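Local coordinates for putative uncharacterized protein PH0242 (Pyrococcus horikoshii, PDB 3VU1) that belongs to the AglB family of archaeal oligosaccharyltransferases, the model comprising its C-terminal globular domain with a bound calcium ion, at residues R60-G72 with K96-T108. Residues are numbered along the deposited sequence; the frame is centred on the assembly and turned at random.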
ATOM      1  N   ARG A  60      -5.219   7.179 -11.750  1.00 39.01           N
ATOM      2  CA  ARG A  60      -4.588   6.425 -10.678  1.00 37.14           C
ATOM      3  C   ARG A  60      -3.834   7.295  -9.652  1.00 38.51           C
ATOM      4  O   ARG A  60      -3.617   6.859  -8.520  1.00 41.68           O
ATOM      5  CB  ARG A  60      -3.702   5.308 -11.235  1.00 33.92           C
ATOM      6  CG  ARG A  60      -4.493   4.140 -11.783  1.00 32.94           C
ATOM      7  CD  ARG A  60      -3.602   3.008 -12.237  1.00 33.67           C
ATOM      8  NE  ARG A  60      -4.411   1.876 -12.691  1.00 36.54           N
ATOM      9  CZ  ARG A  60      -3.924   0.671 -13.003  1.00 37.90           C
ATOM     10  NH1 ARG A  60      -2.627   0.440 -12.912  1.00 34.43           N
ATOM     11  NH2 ARG A  60      -4.738  -0.319 -13.394  1.00 38.79           N
ATOM     12  N   ASP A  61      -3.466   8.515 -10.037  1.00 37.98           N
ATOM     13  CA  ASP A  61      -2.846   9.477  -9.125  1.00 39.40           C
ATOM     14  C   ASP A  61      -3.685   9.712  -7.878  1.00 37.56           C
ATOM     15  O   ASP A  61      -3.156   9.804  -6.767  1.00 34.94           O
ATOM     16  CB  ASP A  61      -2.644  10.835  -9.823  1.00 45.72           C
ATOM     17  CG  ASP A  61      -1.399  10.877 -10.757  1.00 52.58           C
ATOM     18  OD1 ASP A  61      -0.777   9.815 -11.066  1.00 51.98           O
ATOM     19  OD2 ASP A  61      -1.060  12.012 -11.185  1.00 53.84           O
ATOM     20  N   HIS A  62      -4.999   9.816  -8.061  1.00 36.45           N
ATOM     21  CA  HIS A  62      -5.912  10.070  -6.951  1.00 34.14           C
ATOM     22  C   HIS A  62      -5.935   8.901  -6.019  1.00 35.14           C
ATOM     23  O   HIS A  62      -6.099   9.078  -4.788  1.00 34.98           O
ATOM     24  CB  HIS A  62      -7.316  10.352  -7.447  1.00 30.93           C
ATOM     25  CG  HIS A  62      -7.439  11.663  -8.155  1.00 33.59           C
ATOM     26  ND1 HIS A  62      -7.525  12.833  -7.495  1.00 34.97           N
ATOM     27  CD2 HIS A  62      -7.442  11.976  -9.523  1.00 33.89           C
ATOM     28  CE1 HIS A  62      -7.609  13.844  -8.383  1.00 35.54           C
ATOM     29  NE2 HIS A  62      -7.552  13.318  -9.624  1.00 36.28           N
ATOM     30  N   ILE A  63      -5.768   7.701  -6.583  1.00 29.41           N
ATOM     31  CA  ILE A  63      -5.778   6.512  -5.764  1.00 30.14           C
ATOM     32  C   ILE A  63      -4.447   6.331  -5.008  1.00 30.88           C
ATOM     33  O   ILE A  63      -4.434   6.064  -3.781  1.00 32.30           O
ATOM     34  CB  ILE A  63      -6.244   5.275  -6.567  1.00 28.87           C
ATOM     35  CG1 ILE A  63      -7.596   5.577  -7.234  1.00 26.83           C
ATOM     36  CG2 ILE A  63      -6.336   4.052  -5.666  1.00 24.81           C
ATOM     37  CD1 ILE A  63      -8.659   6.187  -6.329  1.00 23.16           C
ATOM     38  N   LEU A  64      -3.334   6.513  -5.709  1.00 29.21           N
ATOM     39  CA  LEU A  64      -2.053   6.587  -5.015  1.00 30.27           C
ATOM     40  C   LEU A  64      -2.103   7.624  -3.875  1.00 30.45           C
ATOM     41  O   LEU A  64      -1.597   7.365  -2.777  1.00 30.99           O
ATOM     42  CB  LEU A  64      -0.884   6.868  -5.972  1.00 29.06           C
ATOM     43  CG  LEU A  64      -0.487   5.725  -6.920  1.00 30.77           C
ATOM     44  CD1 LEU A  64       0.721   6.109  -7.771  1.00 30.87           C
ATOM     45  CD2 LEU A  64      -0.196   4.429  -6.188  1.00 29.82           C
ATOM     46  N   ALA A  65      -2.713   8.782  -4.120  1.00 27.77           N
ATOM     47  CA  ALA A  65      -2.665   9.835  -3.125  1.00 27.82           C
ATOM     48  C   ALA A  65      -3.590   9.444  -1.994  1.00 29.93           C
ATOM     49  O   ALA A  65      -3.323   9.791  -0.838  1.00 32.75           O
ATOM     50  CB  ALA A  65      -3.042  11.191  -3.700  1.00 25.11           C
ATOM     51  N   LEU A  66      -4.658   8.709  -2.322  1.00 29.14           N
ATOM     52  CA  LEU A  66      -5.646   8.334  -1.333  1.00 29.53           C
ATOM     53  C   LEU A  66      -4.921   7.437  -0.333  1.00 31.47           C
ATOM     54  O   LEU A  66      -4.968   7.656   0.876  1.00 31.10           O
ATOM     55  CB  LEU A  66      -6.836   7.602  -1.967  1.00 28.79           C
ATOM     56  CG  LEU A  66      -7.983   7.180  -1.011  1.00 28.98           C
ATOM     57  CD1 LEU A  66      -8.479   8.304  -0.091  1.00 28.27           C
ATOM     58  CD2 LEU A  66      -9.163   6.608  -1.772  1.00 28.39           C
ATOM     59  N   PHE A  67      -4.214   6.443  -0.857  1.00 31.89           N
ATOM     60  CA  PHE A  67      -3.340   5.626  -0.022  1.00 30.82           C
ATOM     61  C   PHE A  67      -2.368   6.439   0.833  1.00 30.48           C
ATOM     62  O   PHE A  67      -2.339   6.261   2.036  1.00 34.00           O
ATOM     63  CB  PHE A  67      -2.568   4.638  -0.886  1.00 30.60           C
ATOM     64  CG  PHE A  67      -1.606   3.809  -0.124  1.00 31.05           C
ATOM     65  CD1 PHE A  67      -2.049   2.972   0.903  1.00 29.33           C
ATOM     66  CD2 PHE A  67      -0.238   3.862  -0.424  1.00 33.18           C
ATOM     67  CE1 PHE A  67      -1.147   2.208   1.621  1.00 29.24           C
ATOM     68  CE2 PHE A  67       0.673   3.085   0.297  1.00 32.38           C
ATOM     69  CZ  PHE A  67       0.215   2.263   1.327  1.00 28.93           C
ATOM     70  N   LEU A  68      -1.592   7.336   0.221  1.00 29.36           N
ATOM     71  CA  LEU A  68      -0.448   7.955   0.906  1.00 27.99           C
ATOM     72  C   LEU A  68      -0.827   8.978   1.956  1.00 27.98           C
ATOM     73  O   LEU A  68      -0.190   9.044   2.995  1.00 28.52           O
ATOM     74  CB  LEU A  68       0.537   8.569  -0.093  1.00 26.74           C
ATOM     75  CG  LEU A  68       1.296   7.565  -0.979  1.00 28.01           C
ATOM     76  CD1 LEU A  68       1.947   8.191  -2.209  1.00 27.25           C
ATOM     77  CD2 LEU A  68       2.329   6.801  -0.187  1.00 26.79           C
ATOM     78  N   ALA A  69      -1.859   9.769   1.674  1.00 28.28           N
ATOM     79  CA  ALA A  69      -2.207  10.930   2.481  1.00 27.74           C
ATOM     80  C   ALA A  69      -3.173  10.550   3.596  1.00 28.34           C
ATOM     81  O   ALA A  69      -3.498  11.365   4.442  1.00 27.71           O
ATOM     82  CB  ALA A  69      -2.816  12.029   1.602  1.00 26.30           C
ATOM     83  N   ARG A  70      -3.662   9.324   3.608  1.00 29.12           N
ATOM     84  CA  ARG A  70      -4.695   9.013   4.574  1.00 31.56           C
ATOM     85  C   ARG A  70      -4.357   7.885   5.497  1.00 34.88           C
ATOM     86  O   ARG A  70      -3.280   7.315   5.431  1.00 37.18           O
ATOM     87  CB  ARG A  70      -6.011   8.734   3.889  1.00 29.82           C
ATOM     88  CG  ARG A  70      -6.384   9.839   2.970  1.00 31.66           C
ATOM     89  CD  ARG A  70      -7.006  11.037   3.672  1.00 35.80           C
ATOM     90  NE  ARG A  70      -8.150  11.331   2.816  1.00 41.68           N
ATOM     91  CZ  ARG A  70      -9.396  11.489   3.221  1.00 38.72           C
ATOM     92  NH1 ARG A  70      -9.677  11.506   4.505  1.00 32.37           N
ATOM     93  NH2 ARG A  70     -10.343  11.692   2.308  1.00 43.44           N
ATOM     94  N   ASP A  71      -5.311   7.568   6.356  1.00 38.08           N
ATOM     95  CA  ASP A  71      -5.084   6.717   7.493  1.00 37.62           C
ATOM     96  C   ASP A  71      -6.361   5.929   7.616  1.00 39.19           C
ATOM     97  O   ASP A  71      -7.412   6.388   7.173  1.00 40.73           O
ATOM     98  CB  ASP A  71      -4.883   7.597   8.725  1.00 38.18           C
ATOM     99  CG  ASP A  71      -4.594   6.797   9.986  1.00 41.08           C
ATOM    100  OD1 ASP A  71      -4.820   7.365  11.096  1.00 40.35           O
ATOM    101  OD2 ASP A  71      -4.148   5.622   9.861  1.00 36.16           O
ATOM    102  N   GLY A  72      -6.262   4.730   8.178  1.00 38.21           N
ATOM    103  CA  GLY A  72      -7.434   3.956   8.536  1.00 35.63           C
ATOM    104  C   GLY A  72      -8.227   3.445   7.369  1.00 35.50           C
ATOM    105  O   GLY A  72      -7.671   3.143   6.325  1.00 36.98           O
ATOM    106  N   LYS A  96       6.582  16.941  -2.285  1.00 30.29           N
ATOM    107  CA  LYS A  96       5.371  16.937  -3.084  1.00 30.32           C
ATOM    108  C   LYS A  96       4.107  16.745  -2.241  1.00 31.61           C
ATOM    109  O   LYS A  96       3.005  16.572  -2.790  1.00 31.08           O
ATOM    110  CB  LYS A  96       5.459  15.873  -4.178  1.00 29.60           C
ATOM    111  CG  LYS A  96       6.398  16.274  -5.278  1.00 29.16           C
ATOM    112  CD  LYS A  96       6.710  15.158  -6.242  1.00 29.16           C
ATOM    113  CE  LYS A  96       7.350  15.817  -7.445  1.00 29.86           C
ATOM    114  NZ  LYS A  96       7.313  14.984  -8.663  1.00 32.65           N
ATOM    115  N   PHE A  97       4.244  16.796  -0.916  1.00 30.89           N
ATOM    116  CA  PHE A  97       3.139  16.324  -0.105  1.00 30.95           C
ATOM    117  C   PHE A  97       1.850  17.145  -0.106  1.00 30.92           C
ATOM    118  O   PHE A  97       0.788  16.571   0.107  1.00 32.45           O
ATOM    119  CB  PHE A  97       3.556  15.898   1.303  1.00 30.69           C
ATOM    120  CG  PHE A  97       2.774  14.703   1.802  1.00 31.32           C
ATOM    121  CD1 PHE A  97       3.000  13.433   1.265  1.00 31.00           C
ATOM    122  CD2 PHE A  97       1.790  14.846   2.766  1.00 29.44           C
ATOM    123  CE1 PHE A  97       2.264  12.336   1.681  1.00 28.85           C
ATOM    124  CE2 PHE A  97       1.077  13.752   3.204  1.00 28.86           C
ATOM    125  CZ  PHE A  97       1.305  12.501   2.655  1.00 29.99           C
ATOM    126  N   ASN A  98       1.915  18.446  -0.376  1.00 30.36           N
ATOM    127  CA  ASN A  98       0.685  19.225  -0.547  1.00 31.94           C
ATOM    128  C   ASN A  98      -0.119  18.688  -1.725  1.00 33.09           C
ATOM    129  O   ASN A  98      -1.311  18.438  -1.600  1.00 35.02           O
ATOM    130  CB  ASN A  98       0.969  20.709  -0.756  1.00 31.83           C
ATOM    131  CG  ASN A  98       1.171  21.464   0.553  1.00 33.83           C
ATOM    132  OD1 ASN A  98       0.715  22.605   0.666  1.00 38.80           O
ATOM    133  ND2 ASN A  98       1.846  20.846   1.551  1.00 28.31           N
ATOM    134  N   ALA A  99       0.546  18.453  -2.855  1.00 32.93           N
ATOM    135  CA  ALA A  99      -0.155  17.926  -4.018  1.00 29.68           C
ATOM    136  C   ALA A  99      -0.797  16.596  -3.676  1.00 30.69           C
ATOM    137  O   ALA A  99      -1.992  16.397  -3.985  1.00 31.24           O
ATOM    138  CB  ALA A  99       0.762  17.808  -5.232  1.00 25.00           C
ATOM    139  N   ILE A 100      -0.007  15.695  -3.070  1.00 28.91           N
ATOM    140  CA  ILE A 100      -0.479  14.370  -2.714  1.00 28.29           C
ATOM    141  C   ILE A 100      -1.628  14.495  -1.734  1.00 29.03           C
ATOM    142  O   ILE A 100      -2.634  13.815  -1.887  1.00 30.68           O
ATOM    143  CB  ILE A 100       0.625  13.496  -2.088  1.00 30.64           C
ATOM    144  CG1 ILE A 100       1.815  13.351  -3.065  1.00 32.32           C
ATOM    145  CG2 ILE A 100       0.069  12.126  -1.672  1.00 27.76           C
ATOM    146  CD1 ILE A 100       3.046  12.684  -2.484  1.00 28.14           C
ATOM    147  N   SER A 101      -1.503  15.365  -0.738  1.00 28.46           N
ATOM    148  CA  SER A 101      -2.586  15.545   0.227  1.00 29.90           C
ATOM    149  C   SER A 101      -3.870  16.027  -0.445  1.00 32.68           C
ATOM    150  O   SER A 101      -4.979  15.506  -0.164  1.00 32.18           O
ATOM    151  CB  SER A 101      -2.197  16.510   1.321  1.00 28.26           C
ATOM    152  OG  SER A 101      -1.091  16.004   2.029  1.00 29.04           O
ATOM    153  N   TYR A 102      -3.720  17.013  -1.334  1.00 33.15           N
ATOM    154  CA  TYR A 102      -4.867  17.543  -2.073  1.00 32.34           C
ATOM    155  C   TYR A 102      -5.495  16.455  -2.907  1.00 30.66           C
ATOM    156  O   TYR A 102      -6.680  16.159  -2.737  1.00 31.42           O
ATOM    157  CB  TYR A 102      -4.517  18.762  -2.934  1.00 33.03           C
ATOM    158  CG  TYR A 102      -5.722  19.363  -3.642  1.00 35.38           C
ATOM    159  CD1 TYR A 102      -6.852  19.744  -2.928  1.00 34.85           C
ATOM    160  CD2 TYR A 102      -5.726  19.555  -5.023  1.00 36.66           C
ATOM    161  CE1 TYR A 102      -7.939  20.291  -3.557  1.00 35.94           C
ATOM    162  CE2 TYR A 102      -6.815  20.104  -5.665  1.00 36.31           C
ATOM    163  CZ  TYR A 102      -7.923  20.469  -4.924  1.00 38.64           C
ATOM    164  OH  TYR A 102      -9.026  21.030  -5.545  1.00 41.25           O
ATOM    165  N   LEU A 103      -4.695  15.833  -3.761  1.00 29.23           N
ATOM    166  CA  LEU A 103      -5.206  14.829  -4.664  1.00 29.97           C
ATOM    167  C   LEU A 103      -5.796  13.619  -3.960  1.00 31.47           C
ATOM    168  O   LEU A 103      -6.593  12.915  -4.566  1.00 35.15           O
ATOM    169  CB  LEU A 103      -4.143  14.402  -5.655  1.00 31.27           C
ATOM    170  CG  LEU A 103      -3.642  15.445  -6.667  1.00 32.53           C
ATOM    171  CD1 LEU A 103      -2.390  14.924  -7.352  1.00 30.06           C
ATOM    172  CD2 LEU A 103      -4.717  15.789  -7.696  1.00 29.99           C
ATOM    173  N   GLY A 104      -5.443  13.399  -2.689  1.00 31.91           N
ATOM    174  CA  GLY A 104      -5.940  12.250  -1.912  1.00 30.31           C
ATOM    175  C   GLY A 104      -7.094  12.611  -0.991  1.00 31.00           C
ATOM    176  O   GLY A 104      -7.604  11.759  -0.243  1.00 32.70           O
ATOM    177  N   GLY A 105      -7.507  13.876  -1.025  1.00 30.28           N
ATOM    178  CA  GLY A 105      -8.686  14.306  -0.281  1.00 29.79           C
ATOM    179  C   GLY A 105      -8.425  14.581   1.186  1.00 32.99           C
ATOM    180  O   GLY A 105      -9.364  14.724   1.962  1.00 34.18           O
ATOM    181  N   ALA A 106      -7.148  14.698   1.566  1.00 34.51           N
ATOM    182  CA  ALA A 106      -6.746  15.014   2.953  1.00 32.63           C
ATOM    183  C   ALA A 106      -6.914  16.485   3.341  1.00 32.02           C
ATOM    184  O   ALA A 106      -7.055  16.805   4.513  1.00 35.49           O
ATOM    185  CB  ALA A 106      -5.297  14.583   3.185  1.00 29.85           C
ATOM    186  N   ILE A 107      -6.828  17.375   2.360  1.00 31.48           N
ATOM    187  CA  ILE A 107      -6.846  18.810   2.591  1.00 31.33           C
ATOM    188  C   ILE A 107      -7.713  19.530   1.544  1.00 33.76           C
ATOM    189  O   ILE A 107      -8.009  19.001   0.476  1.00 31.51           O
ATOM    190  CB  ILE A 107      -5.429  19.427   2.561  1.00 31.29           C
ATOM    191  CG1 ILE A 107      -4.736  19.206   1.214  1.00 29.61           C
ATOM    192  CG2 ILE A 107      -4.560  18.900   3.691  1.00 31.99           C
ATOM    193  CD1 ILE A 107      -3.498  20.070   1.066  1.00 28.63           C
ATOM    194  N   THR A 108      -8.114  20.749   1.860  1.00 35.76           N
ATOM    195  CA  THR A 108      -8.888  21.538   0.929  1.00 38.44           C
ATOM    196  C   THR A 108      -7.977  22.224  -0.096  1.00 41.60           C
ATOM    197  O   THR A 108      -6.743  22.285   0.080  1.00 40.65           O
ATOM    198  CB  THR A 108      -9.741  22.599   1.662  1.00 37.63           C
ATOM    199  OG1 THR A 108      -8.909  23.669   2.138  1.00 35.83           O
ATOM    200  CG2 THR A 108     -10.501  21.960   2.808  1.00 34.12           C
TER
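H62 on helix 60-69 and R70 just beyond its C-terminal end hydrogen-bond to the carbonyls at the end of helix 97-103. The H62 ring crosses the L103 side chain at about a right angle; ND1 donates to L103 O (3.1 Å), meeting a lone pair in the carbonyl plane, while CE1 packs on L103 CD2. R70, its chain bent at chi2 and chi3, brings NE to G104 O in a nearly straight bond (3.1 Å, 176°). This acceptor lies at the guanidinium edge, whereas G105 O sits over one face, too poorly angled to bond NH2. A salt bridge from NH2 to E414 holds the far end of R70. Between these two bonds the segments meet largely through the small residues A65, A69, G104 and A106: A65 CB lies against the I100 carbonyl and G104 N (3.4 Å), and A69 CB lies between S101 CA and A106 CB. I100 reaches A65 and L68 (CG2 to L68 CB, 3.9 Å) with CG2, anti to its backbone N. F97 turns its ring edge to L68 O. The helix axes pass 7.9 Å apart at -102°, a close, nearly perpendicular helix crossing beside the Schellman motif at G105 that ends helix 97-103.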